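Reducing-end xylose-releasing exo-oligoxylanase Rex8A (Paenibacillus barcinonensis, PDB 6SUD) hydrolyses xylooligosaccharides, linear or branched, by releasing xylose from their reducing ends, and so takes part in the breakdown of xylan. Local coordinates at residues A[92-106]-A[110-124]. The protein carries 1 engineered substitution. Residues are numbered along the deposited sequence; the frame is centred on the assembly and turned at random.
Sequences WNYAYTYMQHTEGRY and FAWHCKPDGTRLSPG
The imidazole of H101 donates from NE2 to the carbonyl O of P123 over 2.6 Å, meeting an in-plane lone pair although the acceptor is tilted 18° from the ring. Beside this bond, H101 CE1 lies over one face of the R120 guanidinium. The opposite face carries the carbonyl O of Y98, while the carbonyl O atoms of M99 and Q100 lie at its edge, Q100 O 3.0 Å from R120 NH2. The arginine thus reaches back from the hairpin to the C-terminal end of helix 85-99, where several carbonyl groups gather, a setting that probably suits its positive charge. Here M99 O accepts a hydrogen bond from the backbone N of A111, almost straight (171°) and next to the single bridge between Q100 and F110.

At the tip of the hairpin, Y94 OH donates to P116 O (2.9 Å), approaching from well above the carbonyl plane. CG of Y94 stands anti to the backbone N (chi1 -176°), which carries the ring out to the type I turn K115-G118, its edge against C114 SG. Replacing Y94 by alanine removes the hydroxyl, and P116 O would probably lose that donor while a gap opened beside C114 SG. G118 CA packs on one face of the Y98 ring, 4.0 Å from its centroid, and water 1 links the carbonyl O atoms of these two residues.

The ring of F110 is buried against the helix: Q100 CG lies over one face, W92 meets it rim to rim, and helix 153-170 adds I160. The contact fastens a beta hairpin, in which strands 113-114 and 120-122 pair antiparallel, to the C-terminal end of helix 85-99 in the (alpha/alpha)6 barrel of glycosyl hydrolase family 8; W112, next to strand 113-114, lines the xylose-binding pocket.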
loop_
_atom_site.group_PDB
_atom_site.type_symbol
_atom_site.label_atom_id
_atom_site.label_comp_id
_atom_site.label_asym_id
_atom_site.label_seq_id
_atom_site.Cartn_x
_atom_site.Cartn_y
_atom_site.Cartn_z
ATOM N N TRP A 92 -4.355 15.070 4.736
ATOM C CA TRP A 92 -4.318 14.733 6.184
ATOM C C TRP A 92 -5.440 15.480 6.914
ATOM O O TRP A 92 -6.133 14.864 7.767
ATOM C CB TRP A 92 -2.947 15.003 6.804
ATOM C CG TRP A 92 -2.930 14.795 8.289
ATOM C CD1 TRP A 92 -2.550 15.698 9.237
ATOM C CD2 TRP A 92 -3.378 13.630 9.006
ATOM N NE1 TRP A 92 -2.693 15.166 10.489
ATOM C CE2 TRP A 92 -3.211 13.903 10.385
ATOM C CE3 TRP A 92 -3.906 12.385 8.626
ATOM C CZ2 TRP A 92 -3.536 12.978 11.378
ATOM C CZ3 TRP A 92 -4.230 11.473 9.603
ATOM C CH2 TRP A 92 -4.048 11.770 10.961
ATOM N N ASN A 93 -5.620 16.761 6.607
ATOM C CA ASN A 93 -6.634 17.608 7.280
ATOM C C ASN A 93 -8.021 17.016 7.025
ATOM O O ASN A 93 -8.807 16.925 7.993
ATOM C CB ASN A 93 -6.525 19.073 6.859
ATOM C CG ASN A 93 -7.267 19.987 7.807
ATOM O OD1 ASN A 93 -7.526 19.629 8.964
ATOM N ND2 ASN A 93 -7.598 21.170 7.330
ATOM N N TYR A 94 -8.312 16.623 5.775
ATOM C CA TYR A 94 -9.570 15.925 5.409
ATOM C C TYR A 94 -9.740 14.660 6.276
ATOM O O TYR A 94 -10.802 14.527 6.906
ATOM C CB TYR A 94 -9.612 15.650 3.902
ATOM C CG TYR A 94 -10.896 15.039 3.406
ATOM C CD1 TYR A 94 -11.190 13.700 3.618
ATOM C CD2 TYR A 94 -11.826 15.802 2.718
ATOM C CE1 TYR A 94 -12.374 13.142 3.157
ATOM C CE2 TYR A 94 -13.007 15.257 2.239
ATOM C CZ TYR A 94 -13.282 13.920 2.459
ATOM O OH TYR A 94 -14.456 13.400 1.992
ATOM N N ALA A 95 -8.751 13.759 6.310
ATOM C CA ALA A 95 -8.802 12.489 7.079
ATOM C C ALA A 95 -9.026 12.808 8.566
ATOM O O ALA A 95 -9.885 12.179 9.202
ATOM C CB ALA A 95 -7.531 11.680 6.890
ATOM N N TYR A 96 -8.254 13.757 9.094
ATOM C CA TYR A 96 -8.285 14.167 10.524
ATOM C C TYR A 96 -9.686 14.698 10.868
ATOM O O TYR A 96 -10.281 14.289 11.893
ATOM C CB TYR A 96 -7.198 15.207 10.804
ATOM C CG TYR A 96 -7.337 15.892 12.138
ATOM C CD1 TYR A 96 -6.964 15.251 13.309
ATOM C CD2 TYR A 96 -7.864 17.171 12.231
ATOM C CE1 TYR A 96 -7.100 15.871 14.539
ATOM C CE2 TYR A 96 -7.996 17.807 13.456
ATOM C CZ TYR A 96 -7.607 17.157 14.613
ATOM O OH TYR A 96 -7.750 17.769 15.827
ATOM N N THR A 97 -10.212 15.574 10.013
ATOM C CA THR A 97 -11.481 16.324 10.236
ATOM C C THR A 97 -12.705 15.408 10.062
ATOM O O THR A 97 -13.617 15.489 10.906
ATOM C CB THR A 97 -11.543 17.549 9.313
ATOM O OG1 THR A 97 -10.472 18.423 9.682
ATOM C CG2 THR A 97 -12.857 18.291 9.399
ATOM N N TYR A 98 -12.760 14.581 9.012
ATOM C CA TYR A 98 -13.990 13.838 8.628
ATOM C C TYR A 98 -13.954 12.360 9.031
ATOM O O TYR A 98 -15.034 11.809 9.317
ATOM C CB TYR A 98 -14.251 13.983 7.132
ATOM C CG TYR A 98 -14.572 15.391 6.708
ATOM C CD1 TYR A 98 -15.578 16.118 7.327
ATOM C CD2 TYR A 98 -13.876 15.990 5.670
ATOM C CE1 TYR A 98 -15.882 17.408 6.926
ATOM C CE2 TYR A 98 -14.171 17.276 5.256
ATOM C CZ TYR A 98 -15.178 17.985 5.884
ATOM O OH TYR A 98 -15.449 19.257 5.469
ATOM N N MET A 99 -12.779 11.729 9.052
ATOM C CA MET A 99 -12.695 10.243 9.060
ATOM C C MET A 99 -12.263 9.700 10.426
ATOM O O MET A 99 -12.786 8.625 10.793
ATOM C CB MET A 99 -11.757 9.756 7.958
ATOM C CG MET A 99 -12.243 10.190 6.582
ATOM S SD MET A 99 -11.137 9.633 5.285
ATOM C CE MET A 99 -11.924 8.096 4.807
ATOM N N GLN A 100 -11.363 10.379 11.146
ATOM C CA GLN A 100 -10.795 9.838 12.414
ATOM C C GLN A 100 -11.854 9.943 13.517
ATOM O O GLN A 100 -12.391 11.036 13.730
ATOM C CB GLN A 100 -9.519 10.558 12.855
ATOM C CG GLN A 100 -8.773 9.826 13.971
ATOM C CD GLN A 100 -7.440 10.449 14.307
ATOM O OE1 GLN A 100 -7.279 11.674 14.285
ATOM N NE2 GLN A 100 -6.472 9.599 14.623
ATOM N N HIS A 101 -12.111 8.830 14.202
ATOM C CA HIS A 101 -13.045 8.731 15.354
ATOM C C HIS A 101 -12.435 9.393 16.596
ATOM O O HIS A 101 -11.261 9.120 16.904
ATOM C CB HIS A 101 -13.375 7.268 15.634
ATOM C CG HIS A 101 -14.189 6.613 14.575
ATOM N ND1 HIS A 101 -15.532 6.898 14.391
ATOM C CD2 HIS A 101 -13.872 5.668 13.661
ATOM C CE1 HIS A 101 -16.004 6.159 13.407
ATOM N NE2 HIS A 101 -15.006 5.393 12.939
ATOM N N THR A 102 -13.222 10.195 17.319
ATOM C CA THR A 102 -12.763 10.889 18.553
ATOM C C THR A 102 -13.198 10.114 19.803
ATOM O O THR A 102 -12.630 10.394 20.878
ATOM C CB THR A 102 -13.243 12.344 18.593
ATOM O OG1 THR A 102 -14.668 12.362 18.587
ATOM C CG2 THR A 102 -12.720 13.159 17.433
ATOM N N GLU A 103 -14.153 9.187 19.674
ATOM C CA GLU A 103 -14.696 8.404 20.820
ATOM C C GLU A 103 -15.171 7.025 20.356
ATOM O O GLU A 103 -15.336 6.817 19.137
ATOM C CB GLU A 103 -15.839 9.164 21.504
ATOM C CG GLU A 103 -17.149 9.173 20.737
ATOM C CD GLU A 103 -17.283 10.195 19.620
ATOM O OE1 GLU A 103 -16.257 10.788 19.237
ATOM O OE2 GLU A 103 -18.417 10.388 19.129
ATOM N N GLY A 104 -15.404 6.137 21.322
ATOM C CA GLY A 104 -16.110 4.861 21.125
ATOM C C GLY A 104 -15.152 3.752 20.756
ATOM O O GLY A 104 -13.931 3.937 20.934
ATOM N N ARG A 105 -15.683 2.638 20.248
ATOM C CA ARG A 105 -14.910 1.383 20.064
ATOM C C ARG A 105 -13.815 1.575 19.006
ATOM O O ARG A 105 -12.848 0.796 19.048
ATOM C CB ARG A 105 -15.817 0.198 19.721
ATOM C CG ARG A 105 -16.491 0.254 18.358
ATOM C CD ARG A 105 -17.096 -1.096 17.997
ATOM N NE ARG A 105 -17.984 -1.587 19.046
ATOM C CZ ARG A 105 -17.733 -2.609 19.875
ATOM N NH1 ARG A 105 -16.611 -3.307 19.790
ATOM N NH2 ARG A 105 -18.624 -2.929 20.795
ATOM N N TYR A 106 -13.936 2.587 18.135
ATOM C CA TYR A 106 -12.981 2.837 17.014
ATOM C C TYR A 106 -12.167 4.124 17.230
ATOM O O TYR A 106 -11.571 4.637 16.270
ATOM C CB TYR A 106 -13.733 2.892 15.681
ATOM C CG TYR A 106 -14.493 1.645 15.301
ATOM C CD1 TYR A 106 -13.913 0.392 15.392
ATOM C CD2 TYR A 106 -15.791 1.718 14.816
ATOM C CE1 TYR A 106 -14.606 -0.756 15.040
ATOM C CE2 TYR A 106 -16.496 0.582 14.450
ATOM C CZ TYR A 106 -15.903 -0.661 14.565
ATOM O OH TYR A 106 -16.591 -1.784 14.210
ATOM N N PHE A 110 -9.807 5.376 11.683
ATOM C CA PHE A 110 -10.450 6.147 10.584
ATOM C C PHE A 110 -11.587 5.311 10.003
ATOM O O PHE A 110 -11.384 4.105 9.787
ATOM C CB PHE A 110 -9.431 6.492 9.499
ATOM C CG PHE A 110 -8.274 7.309 10.012
ATOM C CD1 PHE A 110 -7.226 6.705 10.687
ATOM C CD2 PHE A 110 -8.270 8.688 9.865
ATOM C CE1 PHE A 110 -6.173 7.462 11.184
ATOM C CE2 PHE A 110 -7.216 9.444 10.351
ATOM C CZ PHE A 110 -6.168 8.825 11.006
ATOM N N ALA A 111 -12.753 5.919 9.835
ATOM C CA ALA A 111 -13.912 5.311 9.141
ATOM C C ALA A 111 -13.448 4.950 7.725
ATOM O O ALA A 111 -12.762 5.776 7.110
ATOM C CB ALA A 111 -15.073 6.278 9.140
ATOM N N TRP A 112 -13.678 3.723 7.270
ATOM C CA TRP A 112 -12.938 3.218 6.085
ATOM C C TRP A 112 -13.394 3.980 4.834
ATOM O O TRP A 112 -12.622 4.044 3.878
ATOM C CB TRP A 112 -13.048 1.701 5.914
ATOM C CG TRP A 112 -14.340 1.163 5.378
ATOM C CD1 TRP A 112 -15.424 0.778 6.108
ATOM C CD2 TRP A 112 -14.661 0.853 4.005
ATOM N NE1 TRP A 112 -16.399 0.275 5.294
ATOM C CE2 TRP A 112 -15.964 0.315 3.996
ATOM C CE3 TRP A 112 -13.989 1.006 2.789
ATOM C CZ2 TRP A 112 -16.605 -0.082 2.822
ATOM C CZ3 TRP A 112 -14.618 0.615 1.629
ATOM C CH2 TRP A 112 -15.901 0.063 1.653
ATOM N N HIS A 113 -14.601 4.540 4.818
ATOM C CA HIS A 113 -15.052 5.307 3.631
ATOM C C HIS A 113 -16.086 6.354 4.026
ATOM O O HIS A 113 -16.771 6.178 5.036
ATOM C CB HIS A 113 -15.490 4.362 2.496
ATOM C CG HIS A 113 -16.860 3.783 2.615
ATOM N ND1 HIS A 113 -17.674 3.583 1.513
ATOM C CD2 HIS A 113 -17.551 3.317 3.675
ATOM C CE1 HIS A 113 -18.821 3.063 1.903
ATOM N NE2 HIS A 113 -18.756 2.859 3.218
ATOM N N CYS A 114 -16.171 7.412 3.230
ATOM C CA CYS A 114 -17.140 8.515 3.420
ATOM C C CYS A 114 -17.528 9.062 2.051
ATOM O O CYS A 114 -16.847 8.754 1.049
ATOM C CB CYS A 114 -16.575 9.610 4.322
ATOM S SG CYS A 114 -15.092 10.433 3.686
ATOM N N LYS A 115 -18.607 9.836 2.016
ATOM C CA LYS A 115 -18.985 10.583 0.796
ATOM C C LYS A 115 -17.923 11.647 0.565
ATOM O O LYS A 115 -17.275 12.075 1.512
ATOM C CB LYS A 115 -20.352 11.237 0.971
ATOM C CG LYS A 115 -21.500 10.263 1.157
ATOM C CD LYS A 115 -22.810 10.970 1.355
ATOM C CE LYS A 115 -23.320 11.604 0.084
ATOM N NZ LYS A 115 -24.564 12.365 0.331
ATOM N N PRO A 116 -17.711 12.115 -0.684
ATOM C CA PRO A 116 -16.748 13.191 -0.931
ATOM C C PRO A 116 -16.947 14.445 -0.057
ATOM O O PRO A 116 -15.953 15.089 0.251
ATOM C CB PRO A 116 -16.928 13.486 -2.429
ATOM C CG PRO A 116 -17.478 12.199 -3.008
ATOM C CD PRO A 116 -18.348 11.613 -1.917
ATOM N N ASP A 117 -18.183 14.727 0.381
ATOM C CA ASP A 117 -18.527 15.888 1.250
ATOM C C ASP A 117 -18.129 15.620 2.712
ATOM O O ASP A 117 -18.222 16.561 3.525
ATOM C CB ASP A 117 -20.008 16.266 1.108
ATOM C CG ASP A 117 -20.992 15.443 1.928
ATOM O OD1 ASP A 117 -20.612 14.356 2.415
ATOM O OD2 ASP A 117 -22.149 15.903 2.069
ATOM N N GLY A 118 -17.697 14.400 3.048
ATOM C CA GLY A 118 -17.173 14.061 4.387
ATOM C C GLY A 118 -18.170 13.316 5.260
ATOM O O GLY A 118 -17.776 12.924 6.373
ATOM N N THR A 119 -19.409 13.118 4.792
ATOM C CA THR A 119 -20.450 12.306 5.483
ATOM C C THR A 119 -19.960 10.860 5.601
ATOM O O THR A 119 -19.788 10.224 4.552
ATOM C CB THR A 119 -21.790 12.317 4.734
ATOM O OG1 THR A 119 -22.173 13.662 4.445
ATOM C CG2 THR A 119 -22.899 11.641 5.510
ATOM N N ARG A 120 -19.774 10.347 6.822
ATOM C CA ARG A 120 -19.292 8.959 7.036
ATOM C C ARG A 120 -20.386 7.995 6.556
ATOM O O ARG A 120 -21.575 8.280 6.801
ATOM C CB ARG A 120 -18.944 8.692 8.506
ATOM C CG ARG A 120 -17.657 9.334 9.004
ATOM C CD ARG A 120 -17.400 8.863 10.428
ATOM N NE ARG A 120 -16.232 9.442 11.078
ATOM C CZ ARG A 120 -16.263 10.406 11.995
ATOM N NH1 ARG A 120 -17.415 10.908 12.407
ATOM N NH2 ARG A 120 -15.139 10.860 12.522
ATOM N N LEU A 121 -19.980 6.908 5.895
ATOM C CA LEU A 121 -20.873 5.889 5.272
ATOM C C LEU A 121 -20.923 4.626 6.136
ATOM O O LEU A 121 -21.974 3.962 6.183
ATOM C CB LEU A 121 -20.343 5.563 3.876
ATOM C CG LEU A 121 -20.581 6.642 2.828
ATOM C CD1 LEU A 121 -19.726 6.398 1.597
ATOM C CD2 LEU A 121 -22.058 6.725 2.465
ATOM N N SER A 122 -19.800 4.277 6.751
ATOM C CA SER A 122 -19.674 3.172 7.732
ATOM C C SER A 122 -18.617 3.580 8.749
ATOM O O SER A 122 -17.657 4.239 8.377
ATOM C CB SER A 122 -19.320 1.897 7.006
ATOM O OG SER A 122 -18.866 0.902 7.895
ATOM N N PRO A 123 -18.782 3.289 10.055
ATOM C CA PRO A 123 -17.769 3.670 11.041
ATOM C C PRO A 123 -16.549 2.737 11.109
ATOM O O PRO A 123 -15.513 3.179 11.585
ATOM C CB PRO A 123 -18.554 3.629 12.358
ATOM C CG PRO A 123 -19.595 2.556 12.128
ATOM C CD PRO A 123 -19.965 2.668 10.661
ATOM N N GLY A 124 -16.688 1.492 10.640
ATOM C CA GLY A 124 -15.634 0.462 10.729
ATOM C C GLY A 124 -14.373 0.865 9.968
ATOM O O GLY A 124 -14.461 1.454 8.900
HETATM O O HOH W 1 -17.457 13.297 8.866
#